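Local coordinates for hypothetical protein Ta0108 (Thermoplasma acidophilum, PDB 1RLK) that probably hydrolyses peptidyl-tRNAs that drop off the ribosome during protein synthesis, releasing the tRNA and an N-acyl amino acid, at residues 24-29 with 79-84. Numbering follows the deposited sequence. Where two conformers were deposited one is given.
Sequences VAHAAV and EIVQDR. With SO4 (sulfate ion), chain B.
Val81 divides its two methyls between consecutive residues of the facing helix. Val81 CG2 lies over the backbone of Ala27, 3.5 Å from Ala27 CA, and is also 3.6 Å from Ala27 CB. The other branch, Val81 CG1, reaches His26, 3.8 Å from His26 CB and at the edge of the imidazole near its plane. This division follows from the valine rotamer, in which CG1 stands anti to the backbone N (chi1 165°) and CG2 anti to the carbonyl carbon. The His26 and Val81 side chains cross at roughly a right angle. In the PTH2 fold seen here, helix 17-38 packs on a four-stranded mixed sheet whose outermost strands are 53-58 and 78-82; Ala27 and Val81 form a buried apolar join between that helix and the latter strand. With a single methyl on Ala27, the CA atoms of Ala27 and Val81 come to 6.0 Å, and Ala27 also touches Ile7 of strand 3-10. The imidazole extends from this join, in the conformer described, toward a sulfate probably taken from the crystallisation liquor. O1 of the ion lies in the ring plane, 3.3 Å from His26 CE1. From segment 79-84, Arg84 grips the sulfate from one side with its backbone N and the guanidinium edge: N and NE (2.7 Å) both donate to O3, while NH2 reaches O4 through a longer bond of 3.3 Å. Nearby, Asp83 turns its carboxylate to Lys19, a salt bridge back to helix 17-38.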
# COMPACT_ATOMS: atom_id res chain seq x y z
N VAL A 24 -7.58 -1.80 1.07
CA VAL A 24 -6.33 -2.56 0.96
C VAL A 24 -6.26 -3.29 -0.39
O VAL A 24 -5.20 -3.30 -1.04
CB VAL A 24 -6.15 -3.55 2.15
CG1 VAL A 24 -4.97 -4.48 1.91
CG2 VAL A 24 -5.94 -2.77 3.44
N ALA A 25 -7.38 -3.89 -0.81
CA ALA A 25 -7.45 -4.55 -2.12
C ALA A 25 -7.21 -3.57 -3.29
O ALA A 25 -6.57 -3.95 -4.28
CB ALA A 25 -8.80 -5.28 -2.31
N HIS A 26 -7.71 -2.35 -3.19
CA HIS A 26 -7.46 -1.32 -4.21
C HIS A 26 -5.96 -1.10 -4.33
O HIS A 26 -5.42 -1.14 -5.44
CB HIS A 26 -8.12 0.02 -3.88
CG HIS A 26 -9.61 -0.02 -3.86
ND1 HIS A 26 -10.38 1.02 -3.39
CD2 HIS A 26 -10.48 -0.98 -4.26
CE1 HIS A 26 -11.65 0.71 -3.50
NE2 HIS A 26 -11.74 -0.50 -4.02
N ALA A 27 -5.28 -0.89 -3.19
CA ALA A 27 -3.84 -0.64 -3.20
C ALA A 27 -3.09 -1.81 -3.82
O ALA A 27 -2.16 -1.61 -4.61
CB ALA A 27 -3.34 -0.36 -1.79
N ALA A 28 -3.51 -3.02 -3.47
CA ALA A 28 -2.80 -4.23 -3.86
C ALA A 28 -2.94 -4.47 -5.36
O ALA A 28 -1.98 -4.88 -6.00
CB ALA A 28 -3.33 -5.43 -3.08
N VAL A 29 -4.13 -4.22 -5.90
CA VAL A 29 -4.39 -4.39 -7.32
C VAL A 29 -3.55 -3.42 -8.15
O VAL A 29 -2.89 -3.83 -9.11
CB VAL A 29 -5.90 -4.21 -7.63
CG1 VAL A 29 -6.13 -4.05 -9.13
CG2 VAL A 29 -6.68 -5.42 -7.07
N GLU A 79 1.28 3.19 -4.34
CA GLU A 79 0.05 3.80 -4.79
C GLU A 79 -0.74 4.30 -3.61
O GLU A 79 -1.13 3.51 -2.73
CB GLU A 79 -0.79 2.79 -5.57
CG GLU A 79 -2.10 3.35 -6.10
CD GLU A 79 -1.93 4.27 -7.31
OE1 GLU A 79 -0.80 4.38 -7.88
OE2 GLU A 79 -2.96 4.84 -7.70
N ILE A 80 -0.97 5.61 -3.58
CA ILE A 80 -1.91 6.21 -2.67
C ILE A 80 -3.33 5.92 -3.17
O ILE A 80 -3.64 6.13 -4.34
CB ILE A 80 -1.65 7.73 -2.56
CG1 ILE A 80 -0.44 7.96 -1.65
CG2 ILE A 80 -2.88 8.46 -2.02
CD1 ILE A 80 0.08 9.36 -1.65
N VAL A 81 -4.18 5.46 -2.26
CA VAL A 81 -5.52 5.04 -2.62
C VAL A 81 -6.50 6.04 -2.05
O VAL A 81 -6.38 6.45 -0.89
CB VAL A 81 -5.80 3.61 -2.09
CG1 VAL A 81 -7.30 3.30 -2.13
CG2 VAL A 81 -5.01 2.61 -2.91
N GLN A 82 -7.46 6.42 -2.87
CA GLN A 82 -8.54 7.32 -2.47
C GLN A 82 -9.88 6.65 -2.73
O GLN A 82 -10.06 6.05 -3.78
CB GLN A 82 -8.46 8.63 -3.29
CG GLN A 82 -7.16 9.42 -3.06
CD GLN A 82 -7.01 10.65 -3.97
OE1 GLN A 82 -7.70 11.66 -3.79
NE2 GLN A 82 -6.08 10.58 -4.90
N ASP A 83 -10.81 6.76 -1.78
CA ASP A 83 -12.15 6.23 -1.98
C ASP A 83 -12.98 7.15 -2.88
O ASP A 83 -12.44 8.09 -3.46
CB ASP A 83 -12.85 5.90 -0.63
CG ASP A 83 -13.22 7.12 0.21
OD1 ASP A 83 -13.22 8.27 -0.29
OD2 ASP A 83 -13.55 7.00 1.40
N ARG A 84 -14.27 6.85 -3.02
CA ARG A 84 -15.14 7.66 -3.87
C ARG A 84 -15.48 8.96 -3.14
O ARG A 84 -15.45 9.03 -1.92
CB ARG A 84 -16.42 6.88 -4.31
CG ARG A 84 -17.41 6.47 -3.19
CD ARG A 84 -18.49 5.40 -3.60
NE ARG A 84 -18.20 4.04 -3.10
CZ ARG A 84 -19.12 3.12 -2.76
NH1 ARG A 84 -20.42 3.34 -2.91
NH2 ARG A 84 -18.72 1.94 -2.30
S SO4 B . -14.86 3.01 -2.45
O1 SO4 B . -13.58 3.35 -3.07
O2 SO4 B . -14.64 2.36 -1.17
O3 SO4 B . -15.65 4.20 -2.15
O4 SO4 B . -15.60 2.11 -3.34